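PDB 4D4E: armadillo repeat protein arm00016 from Synthetic construct, which is a computationally designed armadillo repeat protein, probably intended as a modular scaffold for recognising peptides. Local coordinates for residues A[83-86]-A[87-90]; A[21-25]-A[26-30]; A[173-176]-A[177-180]. One frame throughout, in Å; residues are numbered along the deposited sequence. Where two conformers were deposited one is given.

Interaction 1. Residues A[83-86]-A[87-90]; sequences AGNN and EQIQ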
# COMPACT_ATOMS: atom_id res chain seq x y z
N ALA A 83 -1.58 3.54 9.15
CA ALA A 83 -0.23 4.11 9.42
C ALA A 83 0.07 4.05 10.93
O ALA A 83 1.02 4.65 11.40
CB ALA A 83 -0.18 5.58 8.94
N GLY A 84 -0.79 3.35 11.70
CA GLY A 84 -0.61 3.25 13.15
C GLY A 84 0.27 2.08 13.45
O GLY A 84 0.90 1.50 12.56
N ASN A 85 0.34 1.72 14.72
CA ASN A 85 1.24 0.64 15.12
C ASN A 85 0.60 -0.67 14.66
O ASN A 85 -0.52 -0.65 14.11
CB ASN A 85 1.49 0.69 16.63
CG ASN A 85 0.22 0.46 17.45
OD1 ASN A 85 -0.58 -0.46 17.20
ND2 ASN A 85 0.05 1.29 18.44
N ASN A 86 1.30 -1.78 14.93
CA ASN A 86 0.94 -3.09 14.42
C ASN A 86 -0.30 -3.66 15.11
O ASN A 86 -1.02 -4.40 14.49
CB ASN A 86 2.09 -4.11 14.53
CG ASN A 86 3.27 -3.81 13.60
OD1 ASN A 86 3.23 -2.92 12.77
ND2 ASN A 86 4.32 -4.60 13.74
N GLU A 87 -0.55 -3.28 16.35
CA GLU A 87 -1.83 -3.55 17.04
C GLU A 87 -3.06 -2.92 16.31
O GLU A 87 -4.14 -3.55 16.19
CB GLU A 87 -1.78 -3.06 18.48
CG GLU A 87 -0.86 -3.87 19.37
CD GLU A 87 -1.44 -4.15 20.76
OE1 GLU A 87 -2.48 -3.53 21.12
OE2 GLU A 87 -0.86 -5.01 21.48
N GLN A 88 -2.86 -1.73 15.78
CA GLN A 88 -3.94 -1.00 15.12
C GLN A 88 -4.13 -1.47 13.71
O GLN A 88 -5.26 -1.54 13.28
CB GLN A 88 -3.71 0.50 15.18
CG GLN A 88 -3.53 0.90 16.64
CD GLN A 88 -2.99 2.29 16.81
OE1 GLN A 88 -2.06 2.73 16.09
NE2 GLN A 88 -3.55 2.99 17.76
N ILE A 89 -3.05 -1.85 13.01
CA ILE A 89 -3.24 -2.51 11.75
C ILE A 89 -4.02 -3.83 12.00
O ILE A 89 -4.92 -4.20 11.24
CB ILE A 89 -1.93 -2.81 11.06
CG1 ILE A 89 -1.24 -1.49 10.63
CG2 ILE A 89 -2.16 -3.79 9.92
CD1 ILE A 89 0.16 -1.66 10.06
N GLN A 90 -3.68 -4.54 13.06
CA GLN A 90 -4.39 -5.75 13.41
C GLN A 90 -5.92 -5.59 13.57
O GLN A 90 -6.72 -6.42 13.14
CB GLN A 90 -3.80 -6.28 14.71
CG GLN A 90 -2.92 -7.49 14.46
CD GLN A 90 -3.60 -8.47 13.55
OE1 GLN A 90 -4.72 -8.90 13.83
NE2 GLN A 90 -2.95 -8.82 12.44
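The carboxamide of Asn85 overlaps that of Gln88, the two amide planes lying stacked and only 18° apart while the side chains themselves cross at about a right angle. Asn85 ND2 sits 3.6 Å from Gln88 CD, and Asn85 OD1 rests 3.3 Å from Gln88 CG. For Asn85 the first torsion of 63° places CG between the backbone N and the carbonyl carbon, which folds OD1 back over the opening turn of helix 86-94. There it accepts from Gln88 N at 3.0 Å, the donor tilted 25° from the plane of the carbonyl. Gln88 answers in the reverse direction: its chain runs extended beyond CG, and OE1 takes the N-H of Asn85 at 2.9 Å. These reciprocal bonds make a capping box, with Asn85 as the N-cap residue and the glutamine in the place of the partner three residues on. Gln88 OE1 also comes within 3.3 Å of Gly84 CA, where there is no side chain to obstruct it. The other end of the same amide is held from helix 44-52, earlier in the chain, since NE2 donates to Gln48 OE1 and to the backbone O of Asn44; the buried group is thereby gripped at both its oxygen and its nitrogen. The backbone takes over immediately afterwards, Ile89 N bonding to Asn85 O at 3.0 Å and Gln90 N to Asn86 O. The Ile89 side chain touches Ile123 of helix 110-124.

Interaction 2. Residues A[21-25]-A[26-30]; sequences LNSPD and QQELQ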
# COMPACT_ATOMS: atom_id res chain seq x y z
N LEU A 21 -21.75 8.03 11.02
CA LEU A 21 -21.29 7.26 9.84
C LEU A 21 -22.40 6.34 9.28
O LEU A 21 -22.34 5.93 8.13
CB LEU A 21 -20.04 6.41 10.18
CG LEU A 21 -18.82 7.16 10.72
CD1 LEU A 21 -17.68 6.20 10.89
CD2 LEU A 21 -18.39 8.33 9.78
N ASN A 22 -23.36 5.99 10.14
CA ASN A 22 -24.45 5.07 9.80
C ASN A 22 -25.74 5.86 9.49
O ASN A 22 -26.77 5.26 9.24
CB ASN A 22 -24.69 4.04 10.94
CG ASN A 22 -23.40 3.46 11.54
OD1 ASN A 22 -22.84 2.48 11.04
ND2 ASN A 22 -22.94 4.04 12.64
N SER A 23 -25.67 7.19 9.53
CA SER A 23 -26.80 8.10 9.22
C SER A 23 -27.10 8.19 7.74
O SER A 23 -26.18 8.41 6.96
CB SER A 23 -26.48 9.51 9.71
OG SER A 23 -27.26 10.48 9.04
N PRO A 24 -28.39 8.07 7.33
CA PRO A 24 -28.71 8.20 5.91
C PRO A 24 -28.67 9.67 5.43
O PRO A 24 -28.63 9.93 4.24
CB PRO A 24 -30.14 7.63 5.80
CG PRO A 24 -30.43 7.01 7.14
CD PRO A 24 -29.60 7.79 8.12
N ASP A 25 -28.67 10.62 6.37
CA ASP A 25 -28.45 12.02 6.06
C ASP A 25 -27.03 12.26 5.54
O ASP A 25 -26.06 12.21 6.31
CB ASP A 25 -28.69 12.88 7.30
CG ASP A 25 -28.30 14.35 7.12
OD1 ASP A 25 -27.44 14.70 6.26
OD2 ASP A 25 -28.86 15.18 7.85
N GLN A 26 -26.93 12.56 4.24
CA GLN A 26 -25.66 12.65 3.55
C GLN A 26 -24.75 13.78 3.99
O GLN A 26 -23.55 13.64 3.87
CB GLN A 26 -25.86 12.67 2.03
CG GLN A 26 -26.46 11.39 1.49
CD GLN A 26 -25.71 10.16 2.02
OE1 GLN A 26 -24.59 9.87 1.56
NE2 GLN A 26 -26.31 9.44 3.00
N GLN A 27 -25.29 14.90 4.47
CA GLN A 27 -24.35 15.97 4.90
C GLN A 27 -23.83 15.73 6.33
O GLN A 27 -22.70 16.09 6.66
CB GLN A 27 -24.82 17.44 4.62
CG GLN A 27 -26.29 17.82 4.91
CD GLN A 27 -27.32 17.21 3.94
OE1 GLN A 27 -27.00 16.74 2.84
NE2 GLN A 27 -28.59 17.21 4.36
N GLU A 28 -24.65 15.08 7.14
CA GLU A 28 -24.24 14.60 8.45
C GLU A 28 -23.24 13.43 8.31
O GLU A 28 -22.27 13.37 9.06
CB GLU A 28 -25.47 14.12 9.18
CG GLU A 28 -25.29 13.88 10.66
CD GLU A 28 -26.51 13.20 11.24
OE1 GLU A 28 -27.49 13.01 10.47
OE2 GLU A 28 -26.50 12.86 12.44
N LEU A 29 -23.47 12.51 7.36
CA LEU A 29 -22.46 11.49 7.07
C LEU A 29 -21.13 12.17 6.74
O LEU A 29 -20.10 11.92 7.40
CB LEU A 29 -22.90 10.53 5.97
CG LEU A 29 -21.82 9.63 5.29
CD1 LEU A 29 -21.13 8.75 6.29
CD2 LEU A 29 -22.39 8.77 4.18
N GLN A 30 -21.15 13.01 5.70
CA GLN A 30 -19.97 13.74 5.21
C GLN A 30 -19.25 14.44 6.35
O GLN A 30 -18.05 14.37 6.47
CB GLN A 30 -20.46 14.85 4.25
CG GLN A 30 -19.42 15.42 3.30
CD GLN A 30 -19.75 16.84 2.79
OE1 GLN A 30 -20.72 17.48 3.23
NE2 GLN A 30 -18.92 17.34 1.90
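Asp25 and Glu28 set their side chains at about a right angle, with the carboxylate planes 79° apart, and Ser23 reaches in to meet the glutamate. The hydroxyl of Ser23 donates to Glu28 OE1 over 2.9 Å, coming from above the carboxylate plane. Glu28 stretches back to it on an extended chain, CG lying opposite the backbone N (chi1 -167°). Asp25 OD2 is 3.7 Å from Glu28 OE1, a proximity of like charges that the serine bond probably eases. The other oxygen of the aspartate faces the helix: Asp25 OD1 accepts from Glu28 N at 3.0 Å in an almost straight bond, again from above the carboxylate plane, and takes a weaker one from Gln27 N. Gln26 bends backward at its second torsion (-50°), bringing NE2 to Pro24 O at 2.7 Å; the acceptor lies in the plane of the glutamine amide, although the donor stands above the carbonyl plane of the proline. On the buried side, Leu29 CD1 packs 3.6 Å from Leu21 O, while the Leu21 side chain continues onto Leu33 and Leu36. This is the N-cap of helix 26-40, with Asp25 as the cap residue accepting from first-turn N-H groups, which have no helical carbonyl before them, a common way to begin a helix.

Interaction 3. Residues A[173-176]-A[177-180]; sequences IQKL and IEAG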
# COMPACT_ATOMS: atom_id res chain seq x y z
N ILE A 173 8.03 -13.46 -0.57
CA ILE A 173 8.85 -13.04 -1.69
C ILE A 173 8.61 -13.98 -2.88
O ILE A 173 8.45 -13.51 -4.01
CB ILE A 173 10.35 -12.93 -1.32
CG1 ILE A 173 10.60 -11.73 -0.39
CG2 ILE A 173 11.20 -12.76 -2.57
CD1 ILE A 173 12.00 -11.72 0.20
N GLN A 174 8.52 -15.28 -2.63
CA GLN A 174 8.27 -16.17 -3.76
C GLN A 174 6.87 -15.90 -4.42
O GLN A 174 6.73 -15.88 -5.63
CB GLN A 174 8.37 -17.64 -3.34
CG GLN A 174 8.01 -18.58 -4.48
CD GLN A 174 8.86 -18.37 -5.74
OE1 GLN A 174 9.88 -17.64 -5.76
NE2 GLN A 174 8.44 -19.02 -6.82
N LYS A 175 5.87 -15.69 -3.59
CA LYS A 175 4.56 -15.22 -4.04
C LYS A 175 4.63 -13.95 -4.89
O LYS A 175 3.97 -13.91 -5.92
CB LYS A 175 3.64 -15.03 -2.83
CG LYS A 175 3.56 -16.32 -2.02
CD LYS A 175 2.45 -17.24 -2.54
CE LYS A 175 2.60 -18.68 -2.05
NZ LYS A 175 1.90 -19.69 -2.93
N LEU A 176 5.46 -12.96 -4.52
CA LEU A 176 5.59 -11.73 -5.34
C LEU A 176 6.04 -12.06 -6.75
O LEU A 176 5.50 -11.58 -7.72
CB LEU A 176 6.57 -10.72 -4.73
CG LEU A 176 6.14 -9.58 -3.82
CD1 LEU A 176 7.36 -8.74 -3.52
CD2 LEU A 176 5.03 -8.71 -4.47
N ILE A 177 7.08 -12.87 -6.80
CA ILE A 177 7.68 -13.30 -8.00
C ILE A 177 6.69 -14.06 -8.85
O ILE A 177 6.55 -13.74 -10.01
CB ILE A 177 8.94 -14.14 -7.69
CG1 ILE A 177 10.09 -13.23 -7.23
CG2 ILE A 177 9.41 -14.88 -8.94
CD1 ILE A 177 11.18 -14.05 -6.56
N GLU A 178 6.00 -15.07 -8.28
CA GLU A 178 4.95 -15.82 -8.98
C GLU A 178 3.81 -14.93 -9.46
O GLU A 178 3.23 -15.25 -10.48
CB GLU A 178 4.38 -16.94 -8.12
CG GLU A 178 5.38 -18.05 -7.88
CD GLU A 178 4.93 -18.98 -6.77
OE1 GLU A 178 3.81 -18.80 -6.22
OE2 GLU A 178 5.71 -19.89 -6.46
N ALA A 179 3.52 -13.83 -8.76
CA ALA A 179 2.53 -12.86 -9.22
C ALA A 179 3.05 -12.03 -10.38
O ALA A 179 2.38 -11.14 -10.83
CB ALA A 179 2.13 -11.96 -8.08
N GLY A 180 4.26 -12.32 -10.87
CA GLY A 180 4.90 -11.53 -11.97
C GLY A 180 5.39 -10.11 -11.63
O GLY A 180 5.36 -9.19 -12.49
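The amide of Gln174 and the carboxylate of Glu178 stand nearly perpendicular, their planes 87° apart, so the two flat groups meet without stacking. Gln174 NE2 donates to Glu178 OE2 at 2.9 Å, approaching the anti side of that oxygen from 30° out of the carboxylate plane. Across the amide, Gln174 OE1 leans toward the tip of Ile177, with CD1 3.9 Å away. At the far side of the carboxylate, Glu178 OE1 has Lys175 NZ at 3.9 Å, a long salt bridge; the glutamate is thus approached by a neutral donor at one oxygen and an ammonium at the other. Gln174 reaches its partner because CG lies opposite the backbone N (chi1 176°) and the chain then bends at its second torsion, turning the amide along the helix. The backbone that carries these side chains keeps ordinary alpha-helical bonding, in which Glu178 N meets Gln174 O in a nearly straight bond and Ala179 N reaches Lys175 O at 2.9 Å. Helix 170-178 then finishes in a Schellman motif: Gly180 leaves helical angles with a positive phi, a conformation that favours glycine, and its N bonds back to Ile177 O at 2.8 Å. Ala179 sets its methyl against the carbonyl oxygens of that last turn, CB lying 3.4 Å from Leu176 O, and also touches Leu140 of helix 140-146. On the apolar flank, Ile173 CG2 approaches Ile177 CD1 at 4.2 Å, and both isoleucines pack on Met214 of helix 212-221. Leu176 packs against helix 152-166, touching Ile162 and Ile165.

From the N terminus, interaction 2 comes first, ending the loop between helix 14-20 and helix 26-40. Interaction 1 does the same for the loop that leads from helix 68-81 into helix 86-94, while interaction 3 marks the opposite end of a helix, the exit from 170-178. The three follow in series, none nesting, crossing or touching: the centres of interactions 2 and 1 are about 27 Å apart, those of 1 and 3 about 25 Å. Interactions 2 and 3 lie on opposite sides of the chain's centre. In this all-helical armadillo fold, side chains of interaction 1 also touch helices 44-52, 110-124 and 128-136, and those of interaction 3 touch helices 140-146, 152-166 and 212-221.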